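Acyl-CoA dehydrogenase (Thermus thermophilus, PDB 2Z1Q) probably catalyses the FAD-dependent oxidation of saturated acyl-CoA thioesters to 2,3-dehydroacyl-CoA, passing the electrons to an acceptor. Local coordinates at residues E317-R322 with A492-L497; P212-G217 with V233-V238; L121-T126 with F257-V262. One frame throughout, in Å; residues are numbered along the deposited sequence.

Contact 1 (E317-R322 with A492-L497); sequences ESAVYR and AESALL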
loop_
_atom_site.group_PDB
_atom_site.type_symbol
_atom_site.label_atom_id
_atom_site.label_comp_id
_atom_site.label_asym_id
_atom_site.label_seq_id
_atom_site.Cartn_x
_atom_site.Cartn_y
_atom_site.Cartn_z
ATOM N N GLU B 317 -4.094 -17.932 -6.458
ATOM C CA GLU B 317 -4.499 -19.237 -5.960
ATOM C C GLU B 317 -4.207 -20.317 -6.996
ATOM O O GLU B 317 -3.734 -21.398 -6.652
ATOM C CB GLU B 317 -6.002 -19.260 -5.643
ATOM C CG GLU B 317 -6.433 -20.568 -4.978
ATOM C CD GLU B 317 -7.941 -20.791 -5.009
ATOM O OE1 GLU B 317 -8.439 -21.516 -4.125
ATOM O OE2 GLU B 317 -8.628 -20.249 -5.909
ATOM N N SER B 318 -4.497 -20.025 -8.260
ATOM C CA SER B 318 -4.272 -21.012 -9.308
ATOM C C SER B 318 -2.792 -21.276 -9.495
ATOM O O SER B 318 -2.371 -22.432 -9.620
ATOM C CB SER B 318 -4.893 -20.540 -10.631
ATOM O OG SER B 318 -6.303 -20.401 -10.525
ATOM N N ALA B 319 -1.994 -20.214 -9.508
ATOM C CA ALA B 319 -0.557 -20.370 -9.687
ATOM C C ALA B 319 0.092 -21.125 -8.515
ATOM O O ALA B 319 0.976 -21.957 -8.725
ATOM C CB ALA B 319 0.100 -19.010 -9.869
ATOM N N VAL B 320 -0.350 -20.850 -7.289
ATOM C CA VAL B 320 0.215 -21.504 -6.107
ATOM C C VAL B 320 0.041 -23.028 -6.071
ATOM O O VAL B 320 1.013 -23.769 -5.907
ATOM C CB VAL B 320 -0.396 -20.947 -4.799
ATOM C CG1 VAL B 320 0.065 -21.791 -3.621
ATOM C CG2 VAL B 320 0.028 -19.507 -4.587
ATOM N N TYR B 321 -1.195 -23.488 -6.206
ATOM C CA TYR B 321 -1.455 -24.913 -6.150
ATOM C C TYR B 321 -1.031 -25.656 -7.394
ATOM O O TYR B 321 -0.847 -26.866 -7.361
ATOM C CB TYR B 321 -2.919 -25.158 -5.816
ATOM C CG TYR B 321 -3.193 -24.879 -4.360
ATOM C CD1 TYR B 321 -2.702 -25.724 -3.364
ATOM C CD2 TYR B 321 -3.876 -23.730 -3.975
ATOM C CE1 TYR B 321 -2.879 -25.428 -2.017
ATOM C CE2 TYR B 321 -4.053 -23.423 -2.633
ATOM C CZ TYR B 321 -3.556 -24.268 -1.662
ATOM O OH TYR B 321 -3.733 -23.924 -0.345
ATOM N N ARG B 322 -0.855 -24.931 -8.489
ATOM C CA ARG B 322 -0.396 -25.580 -9.698
ATOM C C ARG B 322 1.083 -25.862 -9.424
ATOM O O ARG B 322 1.596 -26.930 -9.760
ATOM C CB ARG B 322 -0.577 -24.648 -10.904
ATOM C CG ARG B 322 0.101 -25.139 -12.174
ATOM C CD ARG B 322 0.045 -24.105 -13.299
ATOM N NE ARG B 322 1.097 -24.374 -14.278
ATOM C CZ ARG B 322 1.408 -23.596 -15.312
ATOM N NH1 ARG B 322 2.392 -23.957 -16.125
ATOM N NH2 ARG B 322 0.753 -22.463 -15.537
ATOM N N ALA B 492 -1.401 -15.969 -15.344
ATOM C CA ALA B 492 -2.510 -15.930 -16.301
ATOM C C ALA B 492 -2.797 -17.306 -16.857
ATOM O O ALA B 492 -3.938 -17.750 -16.891
ATOM C CB ALA B 492 -2.200 -14.958 -17.446
ATOM N N GLU B 493 -1.739 -17.974 -17.287
ATOM C CA GLU B 493 -1.867 -19.305 -17.848
ATOM C C GLU B 493 -2.486 -20.246 -16.830
ATOM O O GLU B 493 -3.468 -20.928 -17.118
ATOM C CB GLU B 493 -0.497 -19.826 -18.281
ATOM C CG GLU B 493 -0.512 -21.281 -18.716
ATOM C CD GLU B 493 0.813 -21.727 -19.300
ATOM O OE1 GLU B 493 0.960 -21.689 -20.539
ATOM O OE2 GLU B 493 1.712 -22.101 -18.520
ATOM N N SER B 494 -1.915 -20.271 -15.631
ATOM C CA SER B 494 -2.428 -21.140 -14.593
ATOM C C SER B 494 -3.882 -20.775 -14.283
ATOM O O SER B 494 -4.679 -21.637 -13.914
ATOM C CB SER B 494 -1.542 -21.047 -13.345
ATOM O OG SER B 494 -1.737 -19.827 -12.656
ATOM N N ALA B 495 -4.244 -19.507 -14.458
ATOM C CA ALA B 495 -5.616 -19.084 -14.193
ATOM C C ALA B 495 -6.563 -19.490 -15.332
ATOM O O ALA B 495 -7.718 -19.854 -15.087
ATOM C CB ALA B 495 -5.673 -17.590 -14.007
ATOM N N LEU B 496 -6.064 -19.413 -16.566
ATOM C CA LEU B 496 -6.862 -19.748 -17.747
ATOM C C LEU B 496 -7.119 -21.241 -17.881
ATOM O O LEU B 496 -8.248 -21.662 -18.120
ATOM C CB LEU B 496 -6.174 -19.223 -19.012
ATOM C CG LEU B 496 -6.769 -17.958 -19.644
ATOM C CD1 LEU B 496 -5.712 -17.239 -20.466
ATOM C CD2 LEU B 496 -7.973 -18.332 -20.510
ATOM N N LEU B 497 -6.069 -22.039 -17.729
ATOM C CA LEU B 497 -6.214 -23.485 -17.837
ATOM C C LEU B 497 -7.180 -24.023 -16.794
ATOM O O LEU B 497 -7.892 -24.989 -17.048
ATOM C CB LEU B 497 -4.855 -24.168 -17.689
ATOM C CG LEU B 497 -3.839 -23.849 -18.788
ATOM C CD1 LEU B 497 -2.541 -24.586 -18.527
ATOM C CD2 LEU B 497 -4.406 -24.245 -20.137
#

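Contact 2 (P212-G217 with V233-V238); sequences PGLSFG and VILEDV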
loop_
_atom_site.group_PDB
_atom_site.type_symbol
_atom_site.label_atom_id
_atom_site.label_comp_id
_atom_site.label_asym_id
_atom_site.label_seq_id
_atom_site.Cartn_x
_atom_site.Cartn_y
_atom_site.Cartn_z
ATOM N N PRO B 212 24.085 -21.906 28.481
ATOM C CA PRO B 212 24.696 -20.716 29.085
ATOM C C PRO B 212 25.348 -19.806 28.046
ATOM O O PRO B 212 25.989 -20.286 27.114
ATOM C CB PRO B 212 25.730 -21.310 30.049
ATOM C CG PRO B 212 25.127 -22.630 30.427
ATOM C CD PRO B 212 24.598 -23.137 29.107
ATOM N N GLY B 213 25.194 -18.496 28.218
ATOM C CA GLY B 213 25.785 -17.557 27.276
ATOM C C GLY B 213 24.817 -17.091 26.205
ATOM O O GLY B 213 25.092 -16.137 25.477
ATOM N N LEU B 214 23.684 -17.774 26.101
ATOM C CA LEU B 214 22.666 -17.415 25.122
ATOM C C LEU B 214 21.586 -16.598 25.813
ATOM O O LEU B 214 20.975 -17.061 26.765
ATOM C CB LEU B 214 22.031 -18.668 24.528
ATOM C CG LEU B 214 21.018 -18.388 23.421
ATOM C CD1 LEU B 214 21.731 -18.214 22.091
ATOM C CD2 LEU B 214 20.042 -19.539 23.346
ATOM N N SER B 215 21.354 -15.386 25.321
ATOM C CA SER B 215 20.344 -14.506 25.910
ATOM C C SER B 215 19.466 -13.891 24.819
ATOM O O SER B 215 19.767 -14.011 23.640
ATOM C CB SER B 215 21.021 -13.393 26.716
ATOM O OG SER B 215 21.898 -12.650 25.887
ATOM N N PHE B 216 18.394 -13.215 25.211
ATOM C CA PHE B 216 17.492 -12.627 24.225
ATOM C C PHE B 216 17.120 -11.182 24.533
ATOM O O PHE B 216 16.906 -10.829 25.689
ATOM C CB PHE B 216 16.214 -13.462 24.145
ATOM C CG PHE B 216 16.447 -14.941 24.285
ATOM C CD1 PHE B 216 16.501 -15.536 25.540
ATOM C CD2 PHE B 216 16.629 -15.736 23.159
ATOM C CE1 PHE B 216 16.732 -16.904 25.674
ATOM C CE2 PHE B 216 16.861 -17.099 23.282
ATOM C CZ PHE B 216 16.912 -17.687 24.542
ATOM N N GLY B 217 17.039 -10.344 23.505
ATOM C CA GLY B 217 16.659 -8.963 23.738
ATOM C C GLY B 217 15.147 -8.912 23.926
ATOM O O GLY B 217 14.478 -9.924 23.713
ATOM N N VAL B 233 18.657 -12.467 19.298
ATOM C CA VAL B 233 19.328 -13.535 20.032
ATOM C C VAL B 233 20.814 -13.213 20.122
ATOM O O VAL B 233 21.478 -13.031 19.103
ATOM C CB VAL B 233 19.128 -14.917 19.348
ATOM C CG1 VAL B 233 19.913 -15.985 20.093
ATOM C CG2 VAL B 233 17.650 -15.283 19.336
ATOM N N ILE B 234 21.331 -13.135 21.344
ATOM C CA ILE B 234 22.737 -12.821 21.564
ATOM C C ILE B 234 23.533 -14.059 21.975
ATOM O O ILE B 234 23.047 -14.881 22.741
ATOM C CB ILE B 234 22.883 -11.741 22.668
ATOM C CG1 ILE B 234 22.240 -10.429 22.205
ATOM C CG2 ILE B 234 24.354 -11.550 23.023
ATOM C CD1 ILE B 234 22.145 -9.366 23.288
ATOM N N LEU B 235 24.751 -14.202 21.465
ATOM C CA LEU B 235 25.585 -15.339 21.839
ATOM C C LEU B 235 26.912 -14.876 22.413
ATOM O O LEU B 235 27.756 -14.351 21.693
ATOM C CB LEU B 235 25.870 -16.249 20.646
ATOM C CG LEU B 235 24.702 -16.975 19.995
ATOM C CD1 LEU B 235 24.025 -16.082 18.960
ATOM C CD2 LEU B 235 25.251 -18.220 19.337
ATOM N N GLU B 236 27.081 -15.075 23.715
ATOM C CA GLU B 236 28.311 -14.693 24.403
ATOM C C GLU B 236 28.981 -15.969 24.894
ATOM O O GLU B 236 28.560 -16.548 25.890
ATOM C CB GLU B 236 27.999 -13.777 25.589
ATOM C CG GLU B 236 27.305 -12.473 25.206
ATOM C CD GLU B 236 26.855 -11.655 26.411
ATOM O OE1 GLU B 236 26.126 -10.662 26.210
ATOM O OE2 GLU B 236 27.230 -11.997 27.557
ATOM N N ASP B 237 30.018 -16.405 24.186
ATOM C CA ASP B 237 30.747 -17.623 24.525
ATOM C C ASP B 237 29.803 -18.812 24.737
ATOM O O ASP B 237 29.736 -19.371 25.833
ATOM C CB ASP B 237 31.601 -17.409 25.784
ATOM C CG ASP B 237 32.704 -16.384 25.576
ATOM O OD1 ASP B 237 33.381 -16.437 24.530
ATOM O OD2 ASP B 237 32.899 -15.531 26.467
ATOM N N VAL B 238 29.075 -19.199 23.691
ATOM C CA VAL B 238 28.146 -20.324 23.782
ATOM C C VAL B 238 28.826 -21.652 23.430
ATOM O O VAL B 238 29.393 -21.803 22.344
ATOM C CB VAL B 238 26.917 -20.127 22.849
ATOM C CG1 VAL B 238 26.082 -21.390 22.807
ATOM C CG2 VAL B 238 26.062 -18.963 23.338
#

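Contact 3 (L121-T126 with F257-V262); sequences LVYFGT and FNVLNV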
loop_
_atom_site.group_PDB
_atom_site.type_symbol
_atom_site.label_atom_id
_atom_site.label_comp_id
_atom_site.label_asym_id
_atom_site.label_seq_id
_atom_site.Cartn_x
_atom_site.Cartn_y
_atom_site.Cartn_z
ATOM N N LEU B 121 16.737 -29.675 10.302
ATOM C CA LEU B 121 16.993 -30.975 10.907
ATOM C C LEU B 121 16.558 -32.101 9.967
ATOM O O LEU B 121 17.255 -33.105 9.826
ATOM C CB LEU B 121 16.261 -31.095 12.248
ATOM C CG LEU B 121 17.069 -30.741 13.503
ATOM C CD1 LEU B 121 16.138 -30.479 14.673
ATOM C CD2 LEU B 121 18.023 -31.879 13.827
ATOM N N VAL B 122 15.411 -31.931 9.316
ATOM C CA VAL B 122 14.915 -32.948 8.390
ATOM C C VAL B 122 15.798 -33.102 7.154
ATOM O O VAL B 122 15.960 -34.202 6.632
ATOM C CB VAL B 122 13.486 -32.627 7.919
ATOM C CG1 VAL B 122 13.053 -33.617 6.846
ATOM C CG2 VAL B 122 12.526 -32.674 9.098
ATOM N N TYR B 123 16.376 -32.007 6.680
ATOM C CA TYR B 123 17.216 -32.046 5.493
ATOM C C TYR B 123 18.669 -32.453 5.750
ATOM O O TYR B 123 19.248 -33.207 4.967
ATOM C CB TYR B 123 17.204 -30.683 4.789
ATOM C CG TYR B 123 15.900 -30.315 4.112
ATOM C CD1 TYR B 123 15.717 -29.037 3.572
ATOM C CD2 TYR B 123 14.879 -31.249 3.951
ATOM C CE1 TYR B 123 14.551 -28.706 2.882
ATOM C CE2 TYR B 123 13.710 -30.928 3.263
ATOM C CZ TYR B 123 13.554 -29.658 2.729
ATOM O OH TYR B 123 12.413 -29.367 2.021
ATOM N N PHE B 124 19.261 -31.962 6.836
ATOM C CA PHE B 124 20.659 -32.292 7.104
ATOM C C PHE B 124 20.896 -32.929 8.464
ATOM O O PHE B 124 22.026 -33.265 8.810
ATOM C CB PHE B 124 21.528 -31.028 6.952
ATOM C CG PHE B 124 21.424 -30.386 5.593
ATOM C CD1 PHE B 124 20.290 -29.647 5.238
ATOM C CD2 PHE B 124 22.429 -30.561 4.640
ATOM C CE1 PHE B 124 20.162 -29.099 3.957
ATOM C CE2 PHE B 124 22.304 -30.010 3.349
ATOM C CZ PHE B 124 21.167 -29.282 3.017
ATOM N N GLY B 125 19.831 -33.102 9.234
ATOM C CA GLY B 125 19.976 -33.688 10.548
ATOM C C GLY B 125 20.594 -35.069 10.525
ATOM O O GLY B 125 20.183 -35.954 9.772
ATOM N N THR B 126 21.597 -35.257 11.366
ATOM C CA THR B 126 22.256 -36.539 11.453
ATOM C C THR B 126 21.274 -37.552 12.031
ATOM O O THR B 126 20.326 -37.193 12.735
ATOM C CB THR B 126 23.492 -36.445 12.346
ATOM O OG1 THR B 126 24.624 -36.952 11.638
ATOM C CG2 THR B 126 23.286 -37.221 13.635
ATOM N N PHE B 257 19.535 -22.152 1.619
ATOM C CA PHE B 257 18.918 -22.070 0.300
ATOM C C PHE B 257 17.749 -23.034 0.108
ATOM O O PHE B 257 16.740 -22.674 -0.491
ATOM C CB PHE B 257 19.979 -22.274 -0.800
ATOM C CG PHE B 257 21.084 -21.233 -0.783
ATOM C CD1 PHE B 257 20.802 -19.894 -0.495
ATOM C CD2 PHE B 257 22.399 -21.588 -1.065
ATOM C CE1 PHE B 257 21.818 -18.931 -0.488
ATOM C CE2 PHE B 257 23.422 -20.627 -1.063
ATOM C CZ PHE B 257 23.129 -19.300 -0.774
ATOM N N ASN B 258 17.859 -24.249 0.631
ATOM C CA ASN B 258 16.771 -25.203 0.467
ATOM C C ASN B 258 15.521 -24.908 1.260
ATOM O O ASN B 258 14.411 -25.179 0.786
ATOM C CB ASN B 258 17.231 -26.620 0.781
ATOM C CG ASN B 258 18.067 -27.196 -0.329
ATOM O OD1 ASN B 258 19.292 -27.106 -0.306
ATOM N ND2 ASN B 258 17.409 -27.765 -1.332
ATOM N N VAL B 259 15.665 -24.361 2.461
ATOM C CA VAL B 259 14.474 -24.064 3.241
ATOM C C VAL B 259 13.685 -22.928 2.580
ATOM O O VAL B 259 12.459 -22.898 2.645
ATOM C CB VAL B 259 14.819 -23.723 4.713
ATOM C CG1 VAL B 259 15.568 -24.908 5.338
ATOM C CG2 VAL B 259 15.639 -22.441 4.794
ATOM N N LEU B 260 14.395 -22.020 1.915
ATOM C CA LEU B 260 13.737 -20.910 1.241
ATOM C C LEU B 260 12.717 -21.362 0.196
ATOM O O LEU B 260 11.702 -20.695 0.018
ATOM C CB LEU B 260 14.776 -19.978 0.583
ATOM C CG LEU B 260 15.385 -18.882 1.469
ATOM C CD1 LEU B 260 16.669 -18.345 0.836
ATOM C CD2 LEU B 260 14.361 -17.768 1.671
ATOM N N ASN B 261 12.958 -22.482 -0.487
ATOM C CA ASN B 261 11.995 -22.930 -1.497
ATOM C C ASN B 261 10.638 -23.246 -0.889
ATOM O O ASN B 261 9.605 -22.886 -1.450
ATOM C CB ASN B 261 12.505 -24.163 -2.256
ATOM C CG ASN B 261 13.689 -23.856 -3.149
ATOM O OD1 ASN B 261 13.824 -22.748 -3.672
ATOM N ND2 ASN B 261 14.551 -24.851 -3.348
ATOM N N VAL B 262 10.629 -23.912 0.260
ATOM C CA VAL B 262 9.384 -24.270 0.918
ATOM C C VAL B 262 8.739 -23.039 1.530
ATOM O O VAL B 262 7.516 -22.846 1.444
ATOM C CB VAL B 262 9.639 -25.303 2.008
ATOM C CG1 VAL B 262 8.376 -25.520 2.839
ATOM C CG2 VAL B 262 10.119 -26.595 1.374
HETATM O O HOH W 1 13.085 -27.442 0.031
#

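Contact 1 (E317-R322 with A492-L497)
Ser-318 and Ala-319 lie against Ser-494 and Ala-495 where two helices cross almost perpendicularly, at 92°, with their axes 8.0 Å apart. The small residues permit this close approach. Ser-318 CB rests 3.5 Å from the carbonyl O of Ser-494. Ala-319 CB meets Ser-494 OG at 3.4 Å, while that hydroxyl bonds back to Ala-491 O in its own helix. Ser-318 OG likewise bonds to Tyr-314 O. Arg-322 reaches across the other helix, past Ser-494 to Glu-493. Its CG stands anti to the backbone N (chi1 170°), and the chain is extended. Arg-322 CD lies 3.4 Å from Ser-494 CB. The guanidinium then grips one oxygen of Glu-493 end-on, in a salt bridge. Arg-322 NH1 and NH2 lie 3.1 and 3.2 Å from Glu-493 OE2, which is met on its anti side. The guanidinium and carboxylate planes are turned 44° apart, and both bonds are bent. An alanine here would probably leave Glu-493 OE2 without its mate and a gap beside Ser-494 CB. Glu-493 OE1 pairs with Lys-454, so the carboxylate joins two positive groups. This pairing of buried charges probably favours the ionised glutamate and ties helix 300-331 to helices 476-502 and 445-468.

Contact 2 (P212-G217 with V233-V238)
Leu-214 CD1 packs against Val-233 CG1 at 3.5 Å and forms the apolar centre of this antiparallel strand pair. The same methyl lies 3.8 Å from Leu-235 CG. Leu-214 gets there with CG anti to its own N (chi1 -176°), which carries the branch over toward the neighbouring strand. Phe-216 lies beside Val-233 and points the same way. Val-233 CG2 meets the edge of the Phe-216 ring, 4.0 Å from Phe-216 CD2. Thus the side chains of Leu-214, Phe-216, Val-233 and Leu-235 share one face of the sheet. Val-238 joins the cluster from past the corner of the chain, with CG2 against the backbone of Gly-213.

The opposite face carries Ser-215 and Ile-234. They form a hydrogen-bonded pair between the non-hydrogen-bonded pairs Leu-214 with Leu-235 and Phe-216 with Val-233. Ser-215 N donates to Ile-234 O at 3.1 Å, and Ile-234 N returns to Ser-215 O at 2.9 Å. Ser-215 OG rests on Ile-234 CB. Farther out, Glu-236 N donates to Gly-213 O at 2.9 Å, an almost straight bond of 170°. Gly-213 has a positive phi of 96°, and a CB there would collide with Glu-236 O. Glycine thus lets the chain enter the strand closely beside its partner.

At 236-237 the second segment turns a corner. Asp-237 and Val-238 both face Leu-175, a G1 beta bulge, and Asp-237 N bonds to Asn-176 OD1. Both segments belong to the middle domain. The Val-233 side chain is about 9 Å from the bound FAD. Strand 230-235 lies between strand 214-216 and strand 172-183, with Val-233 packing on Ile-182.

Contact 3 (L121-T126 with F257-V262)
The contact joins the end of helix 119-124, in the N-terminal helical domain, to helix 252-288 of the C-terminal helical domain, close to the FAD-binding part of the chain. Tyr-123 carries most of it. Its ring meets Asn-258 obliquely, with Tyr-123 CD1 4.0 Å from Asn-258 CB. Val-259 CG1 stands farther off, 4.5 Å from Tyr-123 CD1. CG of Tyr-123 sits anti to its carbonyl carbon (chi1 -70°), and the ring extends from there toward helix 252-288. Its phenol oxygen reaches past Asn-258 to Val-262, where Tyr-123 OH touches Val-262 CG2 at 3.7 Å. These are van der Waals contacts, mostly at fairly long range.

The polar link runs through one water. Tyr-123 OH lies 2.8 Å from it, and the water donates to the carbonyl O of Asn-258 at 2.7 Å. The water joins the phenol of Tyr-123 to the backbone of helix 252-288; the nearest CA atoms, of Tyr-123 and Asn-258, are 8.5 Å apart. It gives the buried phenol a polar partner and probably steadies the ring's end beside the helix backbone. Phe-124 adds a smaller share by bringing its ring edge near the Asn-258 side chain.

Gly-125 is the first residue to leave the helical conformation, so Tyr-123 and Phe-124 act from the helix's last turn. On the cofactor side, the Val-259 side chain lies about 4 Å from that of Tyr-146, an FAD-binding residue. Met-341 of helix 337-345 touches Tyr-123, Phe-124 and Asn-258, and Ile-344 also packs on Tyr-123. Val-259 rests on Leu-119 and Pro-120 of helix 119-124.

Overall arrangement
From the N terminus, helix 119-124 supplies the first half of contact 3. The chain then builds the beta domain, where contact 2 closes a short loop between residues 212-217 and 233-238. Only afterwards does helix 252-288 complete contact 3, so contact 2 is nested inside that larger loop. Helix 300-331 follows and opens contact 1, which helix 476-502 closes much later. Contact 1 is therefore in series with the other two. Contacts 1 and 2 lie on opposite sides of the chain's centre, with centres 45 Å apart. Contact 3 ties the N-terminal to the C-terminal helices, contact 2 works within the middle domain, and contact 1 joins the two C-terminal helical regions.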